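Long-range contacts in ABC transporter, periplasmic solute-binding protein (Rhizobium meliloti, PDB 4WED), which probably serves as the periplasmic solute-binding component of an ABC transporter, in a family generally linked to uptake of peptides or nickel: residues 64-69 and 78-83; 131-136 and 161-166; 270-275 and 423-428. One frame throughout, in Å; residues are numbered along the deposited sequence.

How the contacts relate
From the N terminus, the chain first closes contact 1, where the loop after helix 58-61 meets the end of strand 77-79 and the link to strand 82-88. Contact 2 closes a longer, mostly strand excursion and ties helix 132-135 to the end of helix 159-162. Contact 3 spans by far the longest interval, joining the residues leading into strand 274-279 to the loop before helix 430-437. The three closures follow in series; none nests or crosses. In space, Pro-67 and Val-69 of contact 1 pack on Leu-163 and Ser-164 of contact 2, while Gln-161 of contact 2 probably hydrogen-bonds to Pro-426 and Asp-428 of contact 3. Contact 2 therefore bridges the other two, which do not touch.

Contact 1: 64-69 and 78-83; sequences MFEPLV and EPCLAT
With SG anti to the backbone N (chi1 -166°), Cys-80 carries its sulfur alongside Pro-67, 3.9 Å from Pro-67 CD, while Leu-81, its CG anti to the carbonyl carbon (chi1 -70°), sends CD1 across the side chain of Glu-66 at about a right angle. Leu-81 CD1 lies 3.9 Å from Glu-66 CB; the glutamate packs along its length on Leu-81 and Cys-80, while its carboxylate oxygens are hydrogen-bonded to Tyr-210 (OE2) and to Trp-211 and Thr-189 (OE1). The backbone supplies the polar links. Leu-81 N donates to Pro-67 O at 3.1 Å in a nearly straight bond (164°), and Ala-82 N reaches a lone pair of Leu-68 O at 2.9 Å. A weak third bond runs from Cys-80 N to Leu-68 O. These bonds close the base of a beta hairpin, strands 69-71 and 77-79, where Val-69 and Pro-79 form an antiparallel non-hydrogen-bonded pair. Beside that pair, Val-69 CA makes a CA-H...O contact of 3.2 Å with Glu-78 O. Leu-68 CD2 touches Ala-82 CB at 4.2 Å, and the Leu-68 side chain also touches Leu-96 and Leu-98 of strand 93-98.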
loop_
_atom_site.group_PDB
_atom_site.type_symbol
_atom_site.label_atom_id
_atom_site.label_comp_id
_atom_site.label_asym_id
_atom_site.label_seq_id
_atom_site.Cartn_x
_atom_site.Cartn_y
_atom_site.Cartn_z
HETATM N N MSE A 64 -9.994 -9.786 -14.738
HETATM C CA MSE A 64 -10.058 -9.820 -16.201
HETATM C C MSE A 64 -9.282 -8.731 -16.862
HETATM O O MSE A 64 -9.080 -8.780 -18.071
HETATM C CB MSE A 64 -11.529 -9.738 -16.676
HETATM C CG MSE A 64 -12.125 -8.333 -16.658
HETATM SE SE MSE A 64 -12.663 -7.768 -14.839
HETATM C CE MSE A 64 -14.217 -9.002 -14.707
ATOM N N PHE A 65 -8.874 -7.711 -16.122
ATOM C CA PHE A 65 -8.067 -6.659 -16.727
ATOM C C PHE A 65 -6.593 -6.854 -16.429
ATOM O O PHE A 65 -6.193 -7.241 -15.326
ATOM C CB PHE A 65 -8.615 -5.259 -16.385
ATOM C CG PHE A 65 -10.024 -5.015 -16.945
ATOM C CD1 PHE A 65 -10.248 -4.996 -18.328
ATOM C CD2 PHE A 65 -11.095 -4.787 -16.114
ATOM C CE1 PHE A 65 -11.509 -4.749 -18.844
ATOM C CE2 PHE A 65 -12.369 -4.557 -16.622
ATOM C CZ PHE A 65 -12.576 -4.551 -17.993
ATOM N N GLU A 66 -5.776 -6.618 -17.438
ATOM C CA GLU A 66 -4.344 -6.772 -17.276
ATOM C C GLU A 66 -3.622 -5.515 -17.632
ATOM O O GLU A 66 -4.074 -4.760 -18.489
ATOM C CB GLU A 66 -3.820 -7.931 -18.099
ATOM C CG GLU A 66 -4.064 -9.281 -17.450
ATOM C CD GLU A 66 -3.546 -10.440 -18.282
ATOM O OE1 GLU A 66 -3.815 -10.383 -19.504
ATOM O OE2 GLU A 66 -2.896 -11.396 -17.729
ATOM N N PRO A 67 -2.499 -5.254 -16.939
ATOM C CA PRO A 67 -1.643 -4.115 -17.279
ATOM C C PRO A 67 -0.502 -4.482 -18.246
ATOM O O PRO A 67 -0.266 -5.656 -18.562
ATOM C CB PRO A 67 -1.038 -3.753 -15.925
ATOM C CG PRO A 67 -0.830 -5.103 -15.303
ATOM C CD PRO A 67 -1.991 -5.976 -15.765
ATOM N N LEU A 68 0.244 -3.461 -18.652
ATOM C CA LEU A 68 1.452 -3.673 -19.399
ATOM C C LEU A 68 2.489 -4.424 -18.564
ATOM O O LEU A 68 3.124 -5.379 -19.042
ATOM C CB LEU A 68 2.044 -2.310 -19.792
ATOM C CG LEU A 68 1.210 -1.554 -20.808
ATOM C CD1 LEU A 68 1.691 -0.116 -20.874
ATOM C CD2 LEU A 68 1.312 -2.207 -22.174
ATOM N N VAL A 69 2.681 -3.955 -17.335
ATOM C CA VAL A 69 3.627 -4.570 -16.403
ATOM C C VAL A 69 2.901 -4.790 -15.107
ATOM O O VAL A 69 1.969 -4.053 -14.779
ATOM C CB VAL A 69 4.864 -3.681 -16.126
ATOM C CG1 VAL A 69 5.689 -3.542 -17.378
ATOM C CG2 VAL A 69 4.496 -2.297 -15.620
ATOM N N GLU A 78 7.242 -6.746 -13.393
ATOM C CA GLU A 78 7.282 -7.927 -14.243
ATOM C C GLU A 78 6.604 -7.733 -15.600
ATOM O O GLU A 78 5.642 -6.965 -15.732
ATOM C CB GLU A 78 6.606 -9.080 -13.500
ATOM C CG GLU A 78 7.315 -9.425 -12.214
ATOM C CD GLU A 78 6.527 -10.333 -11.290
ATOM O OE1 GLU A 78 5.349 -10.703 -11.573
ATOM O OE2 GLU A 78 7.121 -10.674 -10.247
ATOM N N PRO A 79 7.062 -8.470 -16.606
ATOM C CA PRO A 79 6.372 -8.494 -17.905
ATOM C C PRO A 79 4.906 -8.914 -17.771
ATOM O O PRO A 79 4.618 -9.868 -17.044
ATOM C CB PRO A 79 7.130 -9.578 -18.682
ATOM C CG PRO A 79 8.475 -9.681 -18.055
ATOM C CD PRO A 79 8.312 -9.262 -16.611
ATOM N N CYS A 80 3.991 -8.202 -18.440
ATOM C CA CYS A 80 2.622 -8.667 -18.578
ATOM C C CYS A 80 2.202 -8.510 -20.038
ATOM O O CYS A 80 2.678 -9.246 -20.893
ATOM C CB CYS A 80 1.675 -7.998 -17.564
ATOM S SG CYS A 80 0.043 -8.825 -17.428
ATOM N N LEU A 81 1.318 -7.578 -20.350
ATOM C CA LEU A 81 0.979 -7.344 -21.724
ATOM C C LEU A 81 2.155 -6.751 -22.520
ATOM O O LEU A 81 2.190 -6.811 -23.776
ATOM C CB LEU A 81 -0.260 -6.446 -21.827
ATOM C CG LEU A 81 -1.555 -7.134 -21.381
ATOM C CD1 LEU A 81 -2.739 -6.189 -21.431
ATOM C CD2 LEU A 81 -1.839 -8.367 -22.222
ATOM N N ALA A 82 3.104 -6.164 -21.827
ATOM C CA ALA A 82 4.372 -5.813 -22.466
ATOM C C ALA A 82 5.386 -6.818 -22.034
ATOM O O ALA A 82 5.499 -7.077 -20.825
ATOM C CB ALA A 82 4.827 -4.417 -22.060
ATOM N N THR A 83 6.119 -7.373 -23.008
ATOM C CA THR A 83 7.280 -8.279 -22.748
ATOM C C THR A 83 8.621 -7.584 -22.436
ATOM O O THR A 83 9.552 -8.197 -21.928
ATOM C CB THR A 83 7.534 -9.196 -23.955
ATOM O OG1 THR A 83 7.533 -8.406 -25.153
ATOM C CG2 THR A 83 6.459 -10.245 -24.037
#

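Contact 2: 131-136 and 161-166; sequences MNCSKH and QELSYT
Met-131 and Glu-162 mark the closest backbone approach, with CA atoms 7.4 Å apart, where the N-cap position of helix 132-135 faces the last part of helix 159-162 and the type I turn from Glu-162 to Tyr-165. Side chains fill that separation. Glu-162 reaches across with its chain extended beyond CG, presenting both carboxylate oxygens to the first amides of the other helix. OE2 accepts from Asn-132 N at 2.9 Å, and OE1 accepts from Cys-133 N at the same length; the N-H...O angles are 149° and 154°. Each oxygen uses its syn lone pair, so the two bonds fix the carboxylate's rotation. The side-chain amide of Asn-132 lies nearly parallel to this carboxylate, the planes 12° apart, and Asn-132 CB rests 3.4 Å from Glu-162 OE2. On another part of the same glutamate, Met-131, a selenomethionine, bends at its third torsion to bring CE within 3.6 Å of Glu-162 CB. Its selenium stands 5.2 Å from the centre of the Tyr-165 ring, an oblique Met-aromatic contact, and CE approaches Tyr-165 CD2 at 4.0 Å. Within the turn, Glu-162 O lies over one face of that ring, offset toward its rim. Farther along, Cys-133 SG packs against Leu-163 CD2, and Trp-122 of helix 112-122 also touches the cysteine. Replacing Glu-162 by an alanine would probably leave the backbone N-H groups of Asn-132 and Cys-133 without their acceptor and open a gap beside Met-131 CB and CG. The whole is a carboxylate accepting from the N-H groups of a helix's first turn, an interaction probably favoured by the helix dipole, and it comes from a helix remote in sequence but adjacent in space.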
loop_
_atom_site.group_PDB
_atom_site.type_symbol
_atom_site.label_atom_id
_atom_site.label_comp_id
_atom_site.label_asym_id
_atom_site.label_seq_id
_atom_site.Cartn_x
_atom_site.Cartn_y
_atom_site.Cartn_z
HETATM N N MSE A 131 -1.764 11.225 -11.341
HETATM C CA MSE A 131 -0.781 10.271 -11.738
HETATM C C MSE A 131 0.193 10.923 -12.639
HETATM O O MSE A 131 -0.196 11.599 -13.596
HETATM C CB MSE A 131 -1.471 9.221 -12.548
HETATM C CG MSE A 131 -1.694 8.021 -11.671
HETATM SE SE MSE A 131 -2.566 6.821 -12.908
HETATM C CE MSE A 131 -1.038 5.762 -13.503
ATOM N N ASN A 132 1.464 10.729 -12.350
ATOM C CA ASN A 132 2.524 11.412 -13.060
ATOM C C ASN A 132 2.597 11.090 -14.556
ATOM O O ASN A 132 2.918 11.969 -15.336
ATOM C CB ASN A 132 3.848 11.207 -12.343
ATOM C CG ASN A 132 3.928 12.039 -11.083
ATOM O OD1 ASN A 132 3.606 13.222 -11.110
ATOM N ND2 ASN A 132 4.305 11.427 -9.970
ATOM N N CYS A 133 2.284 9.865 -14.960
ATOM C CA CYS A 133 2.398 9.497 -16.367
ATOM C C CYS A 133 1.283 10.103 -17.175
ATOM O O CYS A 133 1.545 10.551 -18.258
ATOM C CB CYS A 133 2.501 7.997 -16.617
ATOM S SG CYS A 133 1.120 7.055 -16.041
ATOM N N SER A 134 0.073 10.181 -16.643
ATOM C CA SER A 134 -0.994 10.899 -17.334
ATOM C C SER A 134 -0.680 12.398 -17.442
ATOM O O SER A 134 -0.724 12.975 -18.504
ATOM C CB SER A 134 -2.333 10.735 -16.611
ATOM O OG SER A 134 -3.309 11.566 -17.240
ATOM N N LYS A 135 -0.376 12.994 -16.304
ATOM C CA LYS A 135 -0.057 14.392 -16.176
ATOM C C LYS A 135 1.047 14.925 -17.106
ATOM O O LYS A 135 0.955 16.041 -17.597
ATOM C CB LYS A 135 0.349 14.644 -14.718
ATOM C CG LYS A 135 0.748 16.091 -14.446
ATOM C CD LYS A 135 0.780 16.426 -12.966
ATOM C CE LYS A 135 0.962 17.928 -12.781
ATOM N NZ LYS A 135 0.889 18.334 -11.343
ATOM N N HIS A 136 2.114 14.160 -17.312
ATOM C CA HIS A 136 3.243 14.629 -18.140
ATOM C C HIS A 136 3.213 14.073 -19.541
ATOM O O HIS A 136 4.107 14.313 -20.343
ATOM C CB HIS A 136 4.568 14.295 -17.463
ATOM C CG HIS A 136 4.789 15.097 -16.228
ATOM N ND1 HIS A 136 5.043 14.525 -15.002
ATOM C CD2 HIS A 136 4.727 16.432 -16.017
ATOM C CE1 HIS A 136 5.136 15.478 -14.085
ATOM N NE2 HIS A 136 4.948 16.645 -14.676
ATOM N N GLN A 161 5.967 1.572 -12.173
ATOM C CA GLN A 161 5.109 1.229 -11.044
ATOM C C GLN A 161 3.630 1.691 -11.299
ATOM O O GLN A 161 2.661 0.997 -10.976
ATOM C CB GLN A 161 5.693 1.873 -9.762
ATOM C CG GLN A 161 5.539 1.053 -8.502
ATOM C CD GLN A 161 6.497 1.467 -7.398
ATOM O OE1 GLN A 161 7.716 1.312 -7.534
ATOM N NE2 GLN A 161 5.958 1.994 -6.313
ATOM N N GLU A 162 3.488 2.903 -11.823
ATOM C CA GLU A 162 2.193 3.502 -12.020
ATOM C C GLU A 162 1.457 2.702 -13.068
ATOM O O GLU A 162 0.226 2.618 -13.039
ATOM C CB GLU A 162 2.330 4.955 -12.491
ATOM C CG GLU A 162 2.600 5.984 -11.395
ATOM C CD GLU A 162 2.452 7.455 -11.872
ATOM O OE1 GLU A 162 2.191 7.714 -13.086
ATOM O OE2 GLU A 162 2.579 8.387 -11.026
ATOM N N LEU A 163 2.215 2.126 -14.007
ATOM C CA LEU A 163 1.616 1.405 -15.109
ATOM C C LEU A 163 1.180 0.006 -14.666
ATOM O O LEU A 163 0.535 -0.717 -15.438
ATOM C CB LEU A 163 2.585 1.296 -16.294
ATOM C CG LEU A 163 2.919 2.594 -17.094
ATOM C CD1 LEU A 163 4.066 2.391 -18.083
ATOM C CD2 LEU A 163 1.723 3.159 -17.812
ATOM N N SER A 164 1.589 -0.391 -13.464
ATOM C CA SER A 164 1.110 -1.638 -12.849
ATOM C C SER A 164 -0.267 -1.467 -12.187
ATOM O O SER A 164 -0.836 -2.432 -11.831
ATOM C CB SER A 164 2.079 -2.149 -11.826
ATOM O OG SER A 164 2.043 -1.338 -10.652
ATOM N N TYR A 165 -0.823 -0.257 -12.085
ATOM C CA TYR A 165 -2.020 -0.076 -11.272
ATOM C C TYR A 165 -3.226 -0.825 -11.837
ATOM O O TYR A 165 -3.270 -1.180 -13.017
ATOM C CB TYR A 165 -2.413 1.400 -11.181
ATOM C CG TYR A 165 -1.533 2.300 -10.368
ATOM C CD1 TYR A 165 -0.336 1.858 -9.796
ATOM C CD2 TYR A 165 -1.862 3.652 -10.244
ATOM C CE1 TYR A 165 0.486 2.735 -9.113
ATOM C CE2 TYR A 165 -1.048 4.528 -9.549
ATOM C CZ TYR A 165 0.125 4.073 -9.004
ATOM O OH TYR A 165 0.903 4.959 -8.303
ATOM N N THR A 166 -4.201 -1.026 -10.965
ATOM C CA THR A 166 -5.408 -1.759 -11.305
ATOM C C THR A 166 -6.167 -0.855 -12.249
ATOM O O THR A 166 -6.629 -1.289 -13.261
ATOM C CB THR A 166 -6.236 -2.176 -10.061
ATOM O OG1 THR A 166 -5.506 -3.178 -9.315
ATOM C CG2 THR A 166 -7.606 -2.797 -10.475
#

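Contact 3: 270-275 and 423-428; sequences PGNVTL and YGAPYD
Asn-272 and Val-273 meet Gly-424 and Ala-425 in a small contact whose close packing lies around the glycine. There Gly-424 CA comes 3.3 Å from Asn-272 O in a CA-H...O contact with an angle of 157° at the hydrogen, and Val-273 CG2 lies 3.8 Å from the same CA. A side chain at this position would run into that valine methyl and crowd Asn-272 OD1, and the backbone angles of Gly-424 themselves call for glycine. The asparagine side chain adds the polar link. Its CG sits between the backbone N and the carbonyl carbon (chi1 56°), a torsion that turns OD1 to Ala-425 N, which donates a 3.0 Å hydrogen bond. The amide arrives from well above the plane of the asparagine carbonyl, 66° out of it, rather than along a lone pair. Ala-425 CB then rests against the flat side-chain amide, 3.8 Å from Asn-272 CG.

Packing gives way to water beyond this bond. One water donates to Ala-425 O at 2.9 Å and only weakly to Asn-272 OD1, making a lax second link between the segments. Tyr-423 is exposed, its CB pointing away from 270-275, and it meets the other segment through its backbone O, near Val-273 CG2. Inside the 423-428 loop, Gly-424 N donates to Asp-428 OD2 at 2.8 Å, while Asp-428 OD1 bonds to Ser-432 of helix 430-437. The cis peptide before Pro-426 probably helps shape this bend. The contact thus lies just beyond the antiparallel pairing of strands 274-279 and 417-421, with strand 488-500 on the other edge of 274-279 and Tyr-71 of strand 69-71 against Ala-425 and Pro-426.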
loop_
_atom_site.group_PDB
_atom_site.type_symbol
_atom_site.label_atom_id
_atom_site.label_comp_id
_atom_site.label_asym_id
_atom_site.label_seq_id
_atom_site.Cartn_x
_atom_site.Cartn_y
_atom_site.Cartn_z
ATOM N N PRO A 270 3.117 -9.644 6.553
ATOM C CA PRO A 270 3.645 -8.502 7.339
ATOM C C PRO A 270 3.300 -7.115 6.762
ATOM O O PRO A 270 3.344 -6.121 7.495
ATOM C CB PRO A 270 5.160 -8.706 7.308
ATOM C CG PRO A 270 5.376 -10.106 6.894
ATOM C CD PRO A 270 4.195 -10.530 6.074
ATOM N N GLY A 271 2.986 -7.042 5.469
ATOM C CA GLY A 271 2.328 -5.864 4.946
ATOM C C GLY A 271 3.254 -4.823 4.371
ATOM O O GLY A 271 4.449 -5.041 4.276
ATOM N N ASN A 272 2.676 -3.680 3.989
ATOM C CA ASN A 272 3.391 -2.642 3.265
ATOM C C ASN A 272 3.015 -1.196 3.598
ATOM O O ASN A 272 3.478 -0.258 2.944
ATOM C CB ASN A 272 3.302 -2.905 1.747
ATOM C CG ASN A 272 1.874 -3.016 1.240
ATOM O OD1 ASN A 272 1.099 -2.077 1.303
ATOM N ND2 ASN A 272 1.550 -4.144 0.664
ATOM N N VAL A 273 2.252 -1.030 4.648
ATOM C CA VAL A 273 1.866 0.238 5.246
ATOM C C VAL A 273 2.543 0.236 6.633
ATOM O O VAL A 273 2.583 -0.789 7.347
ATOM C CB VAL A 273 0.307 0.360 5.456
ATOM C CG1 VAL A 273 -0.085 1.581 6.279
ATOM C CG2 VAL A 273 -0.448 0.443 4.131
ATOM N N THR A 274 3.083 1.396 7.003
ATOM C CA THR A 274 3.765 1.544 8.263
ATOM C C THR A 274 3.015 2.544 9.090
ATOM O O THR A 274 2.587 3.608 8.597
ATOM C CB THR A 274 5.220 1.997 8.072
ATOM O OG1 THR A 274 5.827 1.186 7.034
ATOM C CG2 THR A 274 6.006 1.872 9.407
ATOM N N LEU A 275 2.812 2.169 10.335
ATOM C CA LEU A 275 2.344 3.107 11.344
ATOM C C LEU A 275 3.541 3.764 11.925
ATOM O O LEU A 275 4.382 3.093 12.474
ATOM C CB LEU A 275 1.589 2.403 12.467
ATOM C CG LEU A 275 1.136 3.310 13.605
ATOM C CD1 LEU A 275 -0.083 4.101 13.211
ATOM C CD2 LEU A 275 0.795 2.457 14.800
ATOM N N TYR A 423 1.218 5.292 2.768
ATOM C CA TYR A 423 0.258 5.048 1.732
ATOM C C TYR A 423 0.211 3.565 1.350
ATOM O O TYR A 423 -0.878 3.061 0.986
ATOM C CB TYR A 423 0.586 5.910 0.507
ATOM C CG TYR A 423 0.319 7.401 0.658
ATOM C CD1 TYR A 423 -0.223 7.913 1.807
ATOM C CD2 TYR A 423 0.561 8.289 -0.395
ATOM C CE1 TYR A 423 -0.489 9.261 1.928
ATOM C CE2 TYR A 423 0.260 9.639 -0.284
ATOM C CZ TYR A 423 -0.256 10.113 0.896
ATOM O OH TYR A 423 -0.562 11.432 1.108
ATOM N N GLY A 424 1.355 2.876 1.403
ATOM C CA GLY A 424 1.406 1.453 1.020
ATOM C C GLY A 424 1.599 1.183 -0.484
ATOM O O GLY A 424 1.584 2.097 -1.301
ATOM N N ALA A 425 1.815 -0.082 -0.848
ATOM C CA ALA A 425 2.017 -0.463 -2.231
ATOM C C ALA A 425 0.747 -0.150 -2.956
ATOM O O ALA A 425 -0.293 -0.337 -2.367
ATOM C CB ALA A 425 2.301 -1.937 -2.335
ATOM N N PRO A 426 0.784 0.300 -4.215
ATOM C CA PRO A 426 1.968 0.408 -5.050
ATOM C C PRO A 426 2.494 1.841 -5.200
ATOM O O PRO A 426 3.243 2.119 -6.131
ATOM C CB PRO A 426 1.433 -0.041 -6.408
ATOM C CG PRO A 426 0.028 0.508 -6.429
ATOM C CD PRO A 426 -0.439 0.523 -4.998
ATOM N N TYR A 427 2.136 2.708 -4.257
ATOM C CA TYR A 427 2.465 4.110 -4.280
ATOM C C TYR A 427 3.837 4.434 -3.619
ATOM O O TYR A 427 4.301 5.575 -3.670
ATOM C CB TYR A 427 1.401 4.889 -3.550
ATOM C CG TYR A 427 -0.036 4.533 -3.898
ATOM C CD1 TYR A 427 -0.557 4.793 -5.180
ATOM C CD2 TYR A 427 -0.886 3.950 -2.951
ATOM C CE1 TYR A 427 -1.827 4.445 -5.518
ATOM C CE2 TYR A 427 -2.194 3.624 -3.300
ATOM C CZ TYR A 427 -2.641 3.862 -4.580
ATOM O OH TYR A 427 -3.940 3.592 -4.922
ATOM N N ASP A 428 4.465 3.475 -2.975
ATOM C CA ASP A 428 5.576 3.818 -2.086
ATOM C C ASP A 428 6.839 3.271 -2.694
ATOM O O ASP A 428 6.787 2.265 -3.372
ATOM C CB ASP A 428 5.380 3.216 -0.657
ATOM C CG ASP A 428 4.579 4.106 0.250
ATOM O OD1 ASP A 428 4.434 5.286 -0.086
ATOM O OD2 ASP A 428 4.029 3.625 1.265
HETATM O O HOH W 1 -1.404 -2.556 -0.912
#